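Local atomic coordinates of chitinase (Thermococcus chitonophagus, PDB entry 5XSW), a protein that probably hydrolyses chitin as an endochitinase, this chain being part of the longer protein and carrying a bound glycan. Residues L319-D324 with K355-E360; E344-F349 with K364-E369; R429-A434 with L454-V459. One frame throughout, in Å; residues are numbered along the deposited sequence.

Interaction 1 of 3, residues L319-D324 with K355-E360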
ATOM      1  N   LEU A 319     -14.255 -24.251  -3.086  1.00 30.41           N
ATOM      2  CA  LEU A 319     -14.258 -24.747  -1.692  1.00 38.07           C
ATOM      3  C   LEU A 319     -14.952 -26.147  -1.619  1.00 45.18           C
ATOM      4  O   LEU A 319     -14.545 -27.051  -0.896  1.00 39.22           O
ATOM      5  CB  LEU A 319     -14.999 -23.780  -0.766  1.00 33.97           C
ATOM      6  CG  LEU A 319     -14.487 -22.323  -0.484  1.00 35.98           C
ATOM      7  CD1 LEU A 319     -15.485 -21.504   0.354  1.00 36.13           C
ATOM      8  CD2 LEU A 319     -13.142 -22.372   0.212  1.00 34.94           C
ATOM      9  N   ARG A 320     -16.022 -26.291  -2.374  1.00 40.21           N
ATOM     10  CA  ARG A 320     -16.792 -27.571  -2.423  1.00 41.25           C
ATOM     11  C   ARG A 320     -15.926 -28.686  -3.045  1.00 40.58           C
ATOM     12  O   ARG A 320     -15.841 -29.769  -2.516  1.00 40.73           O
ATOM     13  CB  ARG A 320     -18.102 -27.283  -3.186  1.00 44.18           C
ATOM     14  CG  ARG A 320     -19.108 -28.381  -3.460  1.00 61.27           C
ATOM     15  CD  ARG A 320     -20.488 -27.741  -3.847  1.00 51.97           C
ATOM     16  NE  ARG A 320     -20.509 -27.041  -5.143  1.00 64.93           N
ATOM     17  CZ  ARG A 320     -20.697 -25.718  -5.328  1.00 66.15           C
ATOM     18  NH1 ARG A 320     -20.693 -25.229  -6.566  1.00 62.85           N
ATOM     19  NH2 ARG A 320     -20.889 -24.868  -4.306  1.00 56.79           N
ATOM     20  N   LEU A 321     -15.187 -28.390  -4.110  1.00 36.24           N
ATOM     21  CA  LEU A 321     -14.536 -29.452  -4.900  1.00 38.59           C
ATOM     22  C   LEU A 321     -13.107 -29.787  -4.601  1.00 46.28           C
ATOM     23  O   LEU A 321     -12.676 -30.902  -4.920  1.00 35.15           O
ATOM     24  CB  LEU A 321     -14.590 -29.113  -6.396  1.00 35.73           C
ATOM     25  CG  LEU A 321     -15.969 -28.889  -7.043  1.00 47.15           C
ATOM     26  CD1 LEU A 321     -15.853 -28.353  -8.456  1.00 39.96           C
ATOM     27  CD2 LEU A 321     -16.721 -30.197  -7.070  1.00 47.18           C
ATOM     28  N   ALA A 322     -12.332 -28.834  -4.057  1.00 38.16           N
ATOM     29  CA  ALA A 322     -10.891 -29.072  -3.899  1.00 33.69           C
ATOM     30  C   ALA A 322     -10.625 -30.315  -3.071  1.00 34.51           C
ATOM     31  O   ALA A 322     -11.260 -30.522  -2.040  1.00 35.41           O
ATOM     32  CB  ALA A 322     -10.197 -27.836  -3.254  1.00 35.37           C
ATOM     33  N   LYS A 323      -9.661 -31.130  -3.479  1.00 33.62           N
ATOM     34  CA  LYS A 323      -9.331 -32.318  -2.659  1.00 34.64           C
ATOM     35  C   LYS A 323      -8.568 -31.990  -1.380  1.00 39.96           C
ATOM     36  O   LYS A 323      -8.608 -32.759  -0.429  1.00 36.89           O
ATOM     37  CB  LYS A 323      -8.515 -33.340  -3.470  1.00 30.88           C
ATOM     38  CG  LYS A 323      -9.366 -34.216  -4.440  1.00 52.03           C
ATOM     39  CD  LYS A 323      -8.503 -35.203  -5.271  1.00 54.01           C
ATOM     40  CE  LYS A 323      -9.259 -35.684  -6.558  1.00 66.05           C
ATOM     41  NZ  LYS A 323      -8.368 -36.392  -7.566  1.00 58.97           N
ATOM     42  N   ASP A 324      -7.856 -30.864  -1.345  1.00 33.15           N
ATOM     43  CA  ASP A 324      -7.067 -30.490  -0.158  1.00 29.88           C
ATOM     44  C   ASP A 324      -8.011 -29.691   0.767  1.00 35.32           C
ATOM     45  O   ASP A 324      -8.522 -28.608   0.408  1.00 30.69           O
ATOM     46  CB  ASP A 324      -5.819 -29.661  -0.577  1.00 32.14           C
ATOM     47  CG  ASP A 324      -4.961 -29.205   0.608  1.00 32.77           C
ATOM     48  OD1 ASP A 324      -5.361 -29.343   1.783  1.00 30.83           O
ATOM     49  OD2 ASP A 324      -3.846 -28.728   0.348  1.00 31.29           O
ATOM     50  N   LYS A 355      -5.996 -28.881 -12.136  1.00 32.91           N
ATOM     51  CA  LYS A 355      -4.849 -29.216 -11.324  1.00 35.57           C
ATOM     52  C   LYS A 355      -5.056 -28.785  -9.861  1.00 33.63           C
ATOM     53  O   LYS A 355      -4.609 -29.476  -8.960  1.00 32.73           O
ATOM     54  CB  LYS A 355      -3.586 -28.525 -11.886  1.00 40.04           C
ATOM     55  CG  LYS A 355      -2.264 -28.845 -11.183  1.00 47.52           C
ATOM     56  CD  LYS A 355      -1.070 -28.118 -11.903  1.00 52.33           C
ATOM     57  CE  LYS A 355       0.342 -28.607 -11.436  1.00 68.77           C
ATOM     58  NZ  LYS A 355       1.075 -29.470 -12.473  1.00 67.05           N
ATOM     59  N   ALA A 356      -5.647 -27.608  -9.657  1.00 32.00           N
ATOM     60  CA  ALA A 356      -5.844 -27.088  -8.279  1.00 32.28           C
ATOM     61  C   ALA A 356      -6.850 -27.939  -7.507  1.00 31.78           C
ATOM     62  O   ALA A 356      -6.576 -28.388  -6.372  1.00 31.78           O
ATOM     63  CB  ALA A 356      -6.332 -25.684  -8.314  1.00 26.57           C
ATOM     64  N   ILE A 357      -8.023 -28.179  -8.104  1.00 32.22           N
ATOM     65  CA  ILE A 357      -9.008 -28.938  -7.315  1.00 37.48           C
ATOM     66  C   ILE A 357      -8.610 -30.410  -7.121  1.00 36.31           C
ATOM     67  O   ILE A 357      -9.089 -31.055  -6.176  1.00 38.65           O
ATOM     68  CB  ILE A 357     -10.418 -28.897  -7.882  1.00 41.19           C
ATOM     69  CG1 ILE A 357     -10.496 -29.601  -9.209  1.00 43.94           C
ATOM     70  CG2 ILE A 357     -10.991 -27.463  -7.941  1.00 39.71           C
ATOM     71  CD1 ILE A 357     -11.941 -29.673  -9.704  1.00 47.62           C
ATOM     72  N   ASN A 358      -7.689 -30.923  -7.938  1.00 39.01           N
ATOM     73  CA  ASN A 358      -7.273 -32.322  -7.788  1.00 38.03           C
ATOM     74  C   ASN A 358      -6.051 -32.529  -6.952  1.00 43.27           C
ATOM     75  O   ASN A 358      -5.635 -33.666  -6.717  1.00 40.30           O
ATOM     76  CB  ASN A 358      -7.041 -32.968  -9.169  1.00 46.64           C
ATOM     77  CG  ASN A 358      -8.361 -33.285  -9.881  1.00 46.58           C
ATOM     78  OD1 ASN A 358      -9.208 -33.982  -9.339  1.00 52.05           O
ATOM     79  ND2 ASN A 358      -8.555 -32.722 -11.059  1.00 44.21           N
ATOM     80  N   ALA A 359      -5.452 -31.445  -6.485  1.00 38.01           N
ATOM     81  CA  ALA A 359      -4.241 -31.594  -5.711  1.00 30.78           C
ATOM     82  C   ALA A 359      -4.549 -32.064  -4.296  1.00 36.91           C
ATOM     83  O   ALA A 359      -5.404 -31.487  -3.626  1.00 35.71           O
ATOM     84  CB  ALA A 359      -3.435 -30.229  -5.687  1.00 33.07           C
ATOM     85  N   GLU A 360      -3.810 -33.068  -3.810  1.00 30.96           N
ATOM     86  CA  GLU A 360      -4.001 -33.525  -2.451  1.00 39.77           C
ATOM     87  C   GLU A 360      -3.408 -32.541  -1.452  1.00 38.56           C
ATOM     88  O   GLU A 360      -3.948 -32.359  -0.381  1.00 38.29           O
ATOM     89  CB  GLU A 360      -3.364 -34.893  -2.244  1.00 48.66           C
ATOM     90  CG  GLU A 360      -4.092 -36.022  -2.996  1.00 76.08           C
ATOM     91  CD  GLU A 360      -3.687 -37.413  -2.514  1.00106.04           C
ATOM     92  OE1 GLU A 360      -2.890 -37.506  -1.546  1.00107.34           O
ATOM     93  OE2 GLU A 360      -4.165 -38.411  -3.105  1.00113.85           O
TER
HETATM   94  O   HOH W   1      -6.860 -29.346  -3.693  1.00 35.54           O
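Lys323 lies along the 358-359 turn, with its backbone N giving a hydrogen bond to Ile357 O (2.8 Å, 149° at the hydrogen). CB faces two carbonyl oxygens, Ile357 O and Ala359 O, each 3.6 Å away from Lys323 CB, and CG stays over Ile357 O. CG is anti to the carbonyl carbon (chi1 -79°) and the chain is extended beyond it, which carries CD to Asn358 O and CE to the Asn358 amide. At the tip, Lys323 NZ makes a weak hydrogen bond with Asn358 OD1 (3.1 Å). Each segment runs from the last turn of a short helix into the loop after it: Ala322 is the first residue to leave helix 313-321, and Ile357 belongs to helix 353-357, its O also receiving a CA-H...O contact from Ala322. Leu321 CB meets Ile357 CG2 at 4.2 Å. One water accepts from Asp324 N and donates to Ala356 O and to Ala359 O (2.6 Å), linking the two loops where Asp324 N itself stands too badly angled to bond Ala359 O. Asp324 CB packs on Glu360 O (3.3 Å), while OD1 accepts from Trp326 N and OD2 from Leu362 N, tying the turn to the start of helices 327-338 and 362-365.

Interaction 2 of 3, residues E344-F349 with K364-E369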
ATOM      1  N   GLU A 344      -2.636 -14.408  -7.888  1.00 21.12           N
ATOM      2  CA  GLU A 344      -3.187 -14.192  -9.238  1.00 25.10           C
ATOM      3  C   GLU A 344      -2.377 -14.931 -10.294  1.00 26.77           C
ATOM      4  O   GLU A 344      -2.950 -15.533 -11.245  1.00 26.07           O
ATOM      5  CB  GLU A 344      -3.225 -12.670  -9.564  1.00 22.23           C
ATOM      6  CG  GLU A 344      -3.807 -12.398 -10.919  1.00 32.27           C
ATOM      7  CD  GLU A 344      -3.936 -10.908 -11.194  1.00 33.52           C
ATOM      8  OE1 GLU A 344      -3.227 -10.076 -10.560  1.00 34.99           O
ATOM      9  OE2 GLU A 344      -4.784 -10.552 -12.022  1.00 33.18           O
ATOM     10  N   ALA A 345      -1.051 -14.946 -10.113  1.00 23.45           N
ATOM     11  CA  ALA A 345      -0.141 -15.571 -11.076  1.00 24.91           C
ATOM     12  C   ALA A 345      -0.301 -17.102 -11.126  1.00 26.13           C
ATOM     13  O   ALA A 345       0.059 -17.732 -12.151  1.00 27.46           O
ATOM     14  CB  ALA A 345       1.283 -15.254 -10.759  1.00 23.93           C
ATOM     15  N   LEU A 346      -0.801 -17.699 -10.043  1.00 24.16           N
ATOM     16  CA  LEU A 346      -0.995 -19.164  -9.983  1.00 28.09           C
ATOM     17  C   LEU A 346      -2.117 -19.619 -10.929  1.00 25.43           C
ATOM     18  O   LEU A 346      -2.150 -20.801 -11.319  1.00 31.47           O
ATOM     19  CB  LEU A 346      -1.325 -19.623  -8.533  1.00 25.75           C
ATOM     20  CG  LEU A 346      -0.268 -19.246  -7.495  1.00 28.40           C
ATOM     21  CD1 LEU A 346      -0.786 -19.615  -6.064  1.00 29.23           C
ATOM     22  CD2 LEU A 346       1.016 -19.946  -7.827  1.00 29.14           C
ATOM     23  N   LYS A 347      -3.057 -18.716 -11.205  1.00 22.25           N
ATOM     24  CA  LYS A 347      -4.212 -19.001 -12.056  1.00 29.22           C
ATOM     25  C   LYS A 347      -5.032 -20.218 -11.559  1.00 32.30           C
ATOM     26  O   LYS A 347      -5.551 -20.999 -12.360  1.00 30.79           O
ATOM     27  CB  LYS A 347      -3.752 -19.248 -13.519  1.00 31.32           C
ATOM     28  CG  LYS A 347      -3.146 -17.987 -14.174  1.00 28.44           C
ATOM     29  CD  LYS A 347      -4.197 -16.856 -14.196  1.00 29.95           C
ATOM     30  CE  LYS A 347      -3.626 -15.667 -15.006  1.00 39.15           C
ATOM     31  NZ  LYS A 347      -4.501 -14.458 -15.109  1.00 35.60           N
ATOM     32  N   ILE A 348      -5.152 -20.356 -10.245  1.00 32.34           N
ATOM     33  CA  ILE A 348      -5.957 -21.424  -9.631  1.00 30.50           C
ATOM     34  C   ILE A 348      -7.410 -21.433 -10.086  1.00 33.81           C
ATOM     35  O   ILE A 348      -8.022 -22.495 -10.244  1.00 33.29           O
ATOM     36  CB  ILE A 348      -5.888 -21.295  -8.100  1.00 28.44           C
ATOM     37  CG1 ILE A 348      -4.531 -21.846  -7.649  1.00 30.24           C
ATOM     38  CG2 ILE A 348      -7.108 -21.997  -7.418  1.00 27.76           C
ATOM     39  CD1 ILE A 348      -4.093 -21.332  -6.255  1.00 30.20           C
ATOM     40  N   PHE A 349      -7.972 -20.260 -10.340  1.00 26.54           N
ATOM     41  CA  PHE A 349      -9.386 -20.155 -10.634  1.00 30.56           C
ATOM     42  C   PHE A 349      -9.681 -20.054 -12.118  1.00 32.33           C
ATOM     43  O   PHE A 349     -10.787 -19.748 -12.504  1.00 36.39           O
ATOM     44  CB  PHE A 349      -9.990 -18.950  -9.889  1.00 30.28           C
ATOM     45  CG  PHE A 349      -9.893 -19.091  -8.393  1.00 34.72           C
ATOM     46  CD1 PHE A 349      -8.752 -18.653  -7.722  1.00 27.88           C
ATOM     47  CD2 PHE A 349     -10.921 -19.709  -7.661  1.00 35.43           C
ATOM     48  CE1 PHE A 349      -8.630 -18.834  -6.306  1.00 31.91           C
ATOM     49  CE2 PHE A 349     -10.817 -19.899  -6.272  1.00 33.22           C
ATOM     50  CZ  PHE A 349      -9.687 -19.450  -5.586  1.00 37.18           C
ATOM     51  N   LYS A 364       2.066 -27.786  -2.334  1.00 33.01           N
ATOM     52  CA  LYS A 364       3.192 -28.523  -2.920  1.00 30.77           C
ATOM     53  C   LYS A 364       3.081 -28.622  -4.426  1.00 31.74           C
ATOM     54  O   LYS A 364       4.077 -28.553  -5.138  1.00 39.38           O
ATOM     55  CB  LYS A 364       3.285 -29.920  -2.304  1.00 34.11           C
ATOM     56  CG  LYS A 364       3.821 -29.886  -0.879  1.00 36.70           C
ATOM     57  CD  LYS A 364       4.014 -31.329  -0.402  1.00 44.60           C
ATOM     58  CE  LYS A 364       4.218 -31.390   1.106  1.00 47.49           C
ATOM     59  NZ  LYS A 364       4.306 -32.802   1.603  1.00 51.98           N
ATOM     60  N   GLU A 365       1.867 -28.756  -4.913  1.00 36.19           N
ATOM     61  CA  GLU A 365       1.668 -28.834  -6.354  1.00 40.46           C
ATOM     62  C   GLU A 365       1.946 -27.511  -7.044  1.00 46.61           C
ATOM     63  O   GLU A 365       2.341 -27.504  -8.195  1.00 38.36           O
ATOM     64  CB  GLU A 365       0.252 -29.255  -6.659  1.00 39.79           C
ATOM     65  CG  GLU A 365       0.082 -30.717  -6.591  1.00 56.57           C
ATOM     66  CD  GLU A 365      -0.492 -31.223  -7.880  1.00 58.97           C
ATOM     67  OE1 GLU A 365       0.023 -30.803  -8.949  1.00 56.73           O
ATOM     68  OE2 GLU A 365      -1.474 -32.005  -7.817  1.00 63.61           O
ATOM     69  N   PHE A 366       1.641 -26.410  -6.369  1.00 32.37           N
ATOM     70  CA  PHE A 366       1.747 -25.095  -6.969  1.00 29.59           C
ATOM     71  C   PHE A 366       2.955 -24.298  -6.508  1.00 35.72           C
ATOM     72  O   PHE A 366       3.096 -23.138  -6.850  1.00 34.85           O
ATOM     73  CB  PHE A 366       0.465 -24.311  -6.733  1.00 32.27           C
ATOM     74  CG  PHE A 366      -0.637 -24.669  -7.679  1.00 33.45           C
ATOM     75  CD1 PHE A 366      -1.372 -25.821  -7.500  1.00 35.34           C
ATOM     76  CD2 PHE A 366      -0.921 -23.866  -8.757  1.00 36.10           C
ATOM     77  CE1 PHE A 366      -2.381 -26.153  -8.375  1.00 36.83           C
ATOM     78  CE2 PHE A 366      -1.928 -24.191  -9.636  1.00 37.39           C
ATOM     79  CZ  PHE A 366      -2.657 -25.341  -9.446  1.00 33.77           C
ATOM     80  N   ASN A 367       3.813 -24.919  -5.716  1.00 37.27           N
ATOM     81  CA  ASN A 367       4.976 -24.225  -5.189  1.00 43.45           C
ATOM     82  C   ASN A 367       4.612 -22.924  -4.473  1.00 34.41           C
ATOM     83  O   ASN A 367       5.172 -21.882  -4.750  1.00 36.57           O
ATOM     84  CB  ASN A 367       5.998 -23.998  -6.294  1.00 52.78           C
ATOM     85  CG  ASN A 367       6.467 -25.297  -6.908  1.00 58.60           C
ATOM     86  OD1 ASN A 367       7.130 -26.097  -6.257  1.00 63.30           O
ATOM     87  ND2 ASN A 367       6.099 -25.527  -8.156  1.00 64.17           N
ATOM     88  N   MET A 368       3.638 -23.015  -3.579  1.00 31.09           N
ATOM     89  CA  MET A 368       3.140 -21.880  -2.809  1.00 38.41           C
ATOM     90  C   MET A 368       3.619 -21.943  -1.368  1.00 30.99           C
ATOM     91  O   MET A 368       2.867 -21.719  -0.439  1.00 33.79           O
ATOM     92  CB  MET A 368       1.620 -21.794  -2.831  1.00 31.17           C
ATOM     93  CG  MET A 368       0.968 -22.132  -4.135  1.00 38.70           C
ATOM     94  SD  MET A 368      -0.762 -22.443  -3.812  1.00 38.35           S
ATOM     95  CE  MET A 368      -1.178 -21.082  -2.755  1.00 25.43           C
ATOM     96  N   GLU A 369       4.872 -22.303  -1.187  1.00 28.78           N
ATOM     97  CA  GLU A 369       5.438 -22.341   0.139  1.00 34.14           C
ATOM     98  C   GLU A 369       5.463 -20.968   0.805  1.00 33.45           C
ATOM     99  O   GLU A 369       5.322 -20.856   2.012  1.00 27.94           O
ATOM    100  CB  GLU A 369       6.829 -22.951   0.124  1.00 31.90           C
ATOM    101  CG  GLU A 369       7.292 -23.329   1.509  1.00 37.76           C
ATOM    102  CD  GLU A 369       8.249 -24.492   1.520  1.00 42.49           C
ATOM    103  OE1 GLU A 369       8.717 -24.878   0.439  1.00 44.07           O
ATOM    104  OE2 GLU A 369       8.531 -25.003   2.614  1.00 37.47           O
TER
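Leu346 CD1 presses against the side chain of Met368, lying 3.6 Å from its SD and equally close to its CG and CE. Met368 is bent at chi3 (46°), which curls CE back so that three successive atoms of the thioether wrap one methyl. Beside this pair, Ile348 CG1 sits over one face of the Phe366 ring, offset toward the rim, 4.0 Å from CE2. Leu346 O comes to the edge of the same ring, near its plane, 3.8 Å from Phe366 CE2, so the ring meets an aliphatic branch on a face and a carbonyl oxygen at its rim. Ile348 CD1 reaches Met368 SD more loosely, at 4.3 Å, and joins the two pairs into one cluster.

The four side chains flank two helix ends. Helices 340-346 and 362-365 each give way to a residue of positive phi, Lys347 and Asn367, and the chain turns out of the helix there; Leu346 and Ile348 flank the first, Phe366 and Met368 the second, and all four CB atoms are directed at the other segment. Farther out, Ile331 and Phe334 of helix 327-338 touch the cluster, and Ala356 of helix 353-357 packs on both Ile348 and Phe366. Asn352 ND2 donates to Leu346 O, while Glu344 and Lys347 bind the backbone of Asn485 near the C-terminus.

The joint between the segments is thus apolar. Its one carbonyl at the ring edge takes its hydrogen bond from Asn352, and dispersion and shape carry the contact.

Interaction 3 of 3, residues R429-A434 with L454-V459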
ATOM      1  N   ARG A 429     -23.585   1.125  28.373  1.00 35.87           N
ATOM      2  CA  ARG A 429     -24.505   0.702  29.476  1.00 37.06           C
ATOM      3  C   ARG A 429     -24.889  -0.788  29.371  1.00 30.55           C
ATOM      4  O   ARG A 429     -24.797  -1.549  30.347  1.00 34.41           O
ATOM      5  CB  ARG A 429     -25.785   1.579  29.493  1.00 38.58           C
ATOM      6  CG  ARG A 429     -25.530   3.005  30.012  1.00 45.80           C
ATOM      7  CD  ARG A 429     -26.827   3.784  30.327  1.00 48.05           C
ATOM      8  NE  ARG A 429     -27.606   4.091  29.122  1.00 42.63           N
ATOM      9  CZ  ARG A 429     -27.344   5.113  28.305  1.00 42.86           C
ATOM     10  NH1 ARG A 429     -26.331   5.944  28.554  1.00 49.76           N
ATOM     11  NH2 ARG A 429     -28.101   5.310  27.243  1.00 46.61           N
ATOM     12  N   ASP A 430     -25.299  -1.228  28.169  1.00 28.96           N
ATOM     13  CA  ASP A 430     -25.595  -2.649  27.958  1.00 30.62           C
ATOM     14  C   ASP A 430     -24.397  -3.565  28.217  1.00 31.22           C
ATOM     15  O   ASP A 430     -24.527  -4.621  28.836  1.00 30.12           O
ATOM     16  CB  ASP A 430     -26.074  -2.887  26.528  1.00 30.44           C
ATOM     17  CG  ASP A 430     -27.532  -2.468  26.302  1.00 42.86           C
ATOM     18  OD1 ASP A 430     -28.243  -2.059  27.277  1.00 39.63           O
ATOM     19  OD2 ASP A 430     -27.963  -2.574  25.130  1.00 36.87           O
ATOM     20  N   VAL A 431     -23.216  -3.159  27.732  1.00 31.31           N
ATOM     21  CA  VAL A 431     -22.001  -3.969  27.959  1.00 29.09           C
ATOM     22  C   VAL A 431     -21.705  -4.082  29.443  1.00 25.77           C
ATOM     23  O   VAL A 431     -21.388  -5.158  29.981  1.00 28.55           O
ATOM     24  CB  VAL A 431     -20.771  -3.325  27.216  1.00 30.27           C
ATOM     25  CG1 VAL A 431     -19.433  -3.911  27.724  1.00 27.58           C
ATOM     26  CG2 VAL A 431     -20.941  -3.477  25.673  1.00 29.36           C
ATOM     27  N   LYS A 432     -21.786  -2.944  30.139  1.00 27.27           N
ATOM     28  CA  LYS A 432     -21.541  -3.002  31.604  1.00 31.28           C
ATOM     29  C   LYS A 432     -22.568  -3.860  32.345  1.00 30.74           C
ATOM     30  O   LYS A 432     -22.228  -4.670  33.260  1.00 32.87           O
ATOM     31  CB  LYS A 432     -21.536  -1.586  32.215  1.00 36.01           C
ATOM     32  CG  LYS A 432     -21.197  -1.648  33.724  1.00 38.35           C
ATOM     33  CD  LYS A 432     -20.749  -0.341  34.262  1.00 49.71           C
ATOM     34  CE  LYS A 432     -20.132  -0.533  35.663  1.00 46.63           C
ATOM     35  NZ  LYS A 432     -19.498   0.772  36.050  1.00 57.88           N
ATOM     36  N   ARG A 433     -23.837  -3.704  31.952  1.00 33.10           N
ATOM     37  CA  ARG A 433     -24.878  -4.562  32.565  1.00 34.44           C
ATOM     38  C   ARG A 433     -24.613  -6.020  32.286  1.00 31.55           C
ATOM     39  O   ARG A 433     -24.718  -6.878  33.181  1.00 31.98           O
ATOM     40  CB  ARG A 433     -26.290  -4.185  32.066  1.00 35.41           C
ATOM     41  CG  ARG A 433     -27.391  -5.033  32.739  1.00 35.44           C
ATOM     42  CD  ARG A 433     -28.798  -4.584  32.350  1.00 38.70           C
ATOM     43  NE  ARG A 433     -29.837  -5.489  32.875  1.00 42.20           N
ATOM     44  CZ  ARG A 433     -30.418  -5.360  34.069  1.00 43.63           C
ATOM     45  NH1 ARG A 433     -30.072  -4.361  34.877  1.00 35.21           N
ATOM     46  NH2 ARG A 433     -31.351  -6.224  34.453  1.00 37.00           N
ATOM     47  N   ALA A 434     -24.220  -6.338  31.041  1.00 29.35           N
ATOM     48  CA  ALA A 434     -23.919  -7.743  30.752  1.00 26.57           C
ATOM     49  C   ALA A 434     -22.713  -8.237  31.561  1.00 26.78           C
ATOM     50  O   ALA A 434     -22.669  -9.371  32.078  1.00 28.06           O
ATOM     51  CB  ALA A 434     -23.674  -7.930  29.180  1.00 28.45           C
ATOM     52  N   LEU A 454     -17.139 -13.581  24.201  1.00 25.08           N
ATOM     53  CA  LEU A 454     -17.921 -13.496  22.968  1.00 23.63           C
ATOM     54  C   LEU A 454     -19.325 -12.932  23.213  1.00 27.38           C
ATOM     55  O   LEU A 454     -19.864 -12.184  22.385  1.00 23.46           O
ATOM     56  CB  LEU A 454     -18.079 -14.863  22.290  1.00 24.88           C
ATOM     57  CG  LEU A 454     -16.832 -15.391  21.564  1.00 29.55           C
ATOM     58  CD1 LEU A 454     -17.130 -16.773  20.883  1.00 26.89           C
ATOM     59  CD2 LEU A 454     -16.393 -14.321  20.504  1.00 26.10           C
ATOM     60  N   THR A 455     -19.891 -13.263  24.371  1.00 28.06           N
ATOM     61  CA  THR A 455     -21.257 -12.742  24.681  1.00 24.26           C
ATOM     62  C   THR A 455     -21.197 -11.216  24.902  1.00 23.33           C
ATOM     63  O   THR A 455     -22.028 -10.457  24.402  1.00 27.69           O
ATOM     64  CB  THR A 455     -21.842 -13.516  25.892  1.00 26.82           C
ATOM     65  OG1 THR A 455     -22.049 -14.886  25.508  1.00 27.66           O
ATOM     66  CG2 THR A 455     -23.231 -12.912  26.284  1.00 28.89           C
ATOM     67  N   ILE A 456     -20.126 -10.750  25.568  1.00 25.34           N
ATOM     68  CA  ILE A 456     -19.904  -9.315  25.730  1.00 22.09           C
ATOM     69  C   ILE A 456     -19.782  -8.624  24.375  1.00 27.67           C
ATOM     70  O   ILE A 456     -20.394  -7.563  24.103  1.00 27.73           O
ATOM     71  CB  ILE A 456     -18.619  -9.023  26.551  1.00 28.88           C
ATOM     72  CG1 ILE A 456     -18.739  -9.502  28.013  1.00 28.77           C
ATOM     73  CG2 ILE A 456     -18.247  -7.513  26.390  1.00 25.17           C
ATOM     74  CD1 ILE A 456     -19.761  -8.648  28.892  1.00 30.30           C
ATOM     75  N   LEU A 457     -18.968  -9.206  23.497  1.00 25.09           N
ATOM     76  CA  LEU A 457     -18.869  -8.650  22.124  1.00 23.53           C
ATOM     77  C   LEU A 457     -20.233  -8.572  21.380  1.00 22.83           C
ATOM     78  O   LEU A 457     -20.544  -7.565  20.707  1.00 24.42           O
ATOM     79  CB  LEU A 457     -17.888  -9.484  21.289  1.00 25.71           C
ATOM     80  CG  LEU A 457     -16.379  -9.310  21.671  1.00 29.96           C
ATOM     81  CD1 LEU A 457     -15.452 -10.206  20.803  1.00 26.47           C
ATOM     82  CD2 LEU A 457     -15.958  -7.818  21.572  1.00 25.32           C
ATOM     83  N   ARG A 458     -21.033  -9.615  21.522  1.00 25.01           N
ATOM     84  CA  ARG A 458     -22.341  -9.672  20.835  1.00 25.29           C
ATOM     85  C   ARG A 458     -23.278  -8.626  21.380  1.00 26.25           C
ATOM     86  O   ARG A 458     -23.985  -7.949  20.614  1.00 30.35           O
ATOM     87  CB  ARG A 458     -22.960 -11.082  20.997  1.00 30.13           C
ATOM     88  CG  ARG A 458     -22.255 -12.063  20.084  1.00 31.08           C
ATOM     89  CD  ARG A 458     -22.677 -13.506  20.206  1.00 34.24           C
ATOM     90  NE  ARG A 458     -21.711 -14.309  19.466  1.00 29.85           N
ATOM     91  CZ  ARG A 458     -21.429 -15.565  19.729  1.00 32.36           C
ATOM     92  NH1 ARG A 458     -22.056 -16.202  20.704  1.00 28.34           N
ATOM     93  NH2 ARG A 458     -20.488 -16.186  19.042  1.00 27.49           N
ATOM     94  N   VAL A 459     -23.244  -8.446  22.704  1.00 31.13           N
ATOM     95  CA  VAL A 459     -24.014  -7.356  23.293  1.00 25.50           C
ATOM     96  C   VAL A 459     -23.580  -6.048  22.727  1.00 32.18           C
ATOM     97  O   VAL A 459     -24.419  -5.252  22.277  1.00 32.60           O
ATOM     98  CB  VAL A 459     -23.880  -7.351  24.809  1.00 30.10           C
ATOM     99  CG1 VAL A 459     -24.385  -6.033  25.377  1.00 31.82           C
ATOM    100  CG2 VAL A 459     -24.668  -8.540  25.351  1.00 27.16           C
TER
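Val459 drives its two methyls into the surface of helix 421-439 between Asp430 and Ala434. CG1 of Val459 lies against Asp430, 3.7 Å from its O and 3.8 Å from its CB, while CG2 meets Ala434 CB at 4.0 Å. With CG1 anti to the backbone N (chi1 166°), the fork of the valine opens along the opposing helix, and its two prongs reach residues one turn apart. Ala434 is the low point of that surface: its single methyl leaves room for two branches from the other side, and Ile456 CD1 comes to 4.0 Å from the same CB. Ile456 starts out at an angle to the contact, but both its chi angles are close to -70°, and they swing CD1 round toward Ala434.

Val431 lies against Ile456 and Val459 from the flank, two residues spaced by nearly one turn. Its CG1 touches Ile456 CG2 at 4.0 Å, the two side chains crossing at about a right angle, and its CG2 lies 4.3 Å from Val459 CG1. Bumps from each helix thus alternate along an almost antiparallel pair, whose axes approach to 9.2 Å with N-to-C directions 155° apart. Val431, Ile456 and Val459 are the beta-branched residues of the contact, and Ala434 the small one.

Asp430 supplies only its CB and backbone here; its carboxylate is bound to His463 and to the backbone N of Gly125. Helix 399-412 lies along one flank, bringing Phe406 against both Val431 and Ile456, with Trp399 and Ile402 also on Val431. On the other partner, Leu457 points away from helix 421-439 and packs on helix 186-199, while Arg458 forms a salt bridge with Glu197 there; helix 449-461 is thus sandwiched between helices 421-439 and 186-199.

Interactions 1 and 2 form one neighbourhood, their centres 12 Å apart and their segments alternating along the chain. Helix 353-357 is the shared element: Ala356 CA lies 3.6 Å from Phe366 CE1, and Ala356 CB lies 3.9 Å from Ile348 CG2, so the helix that meets 319-324 also packs on the apolar cluster of interaction 2. Interaction 3 stands on the opposite side of the chain's centre, its centre 41 Å from that of interaction 1 and 43 Å from that of interaction 2. Near the sugars, the side chain of Leu346 in interaction 2 is about 9 Å from a bound N-acetylglucosamine; none of the three contacts includes a residue of the glycan pocket.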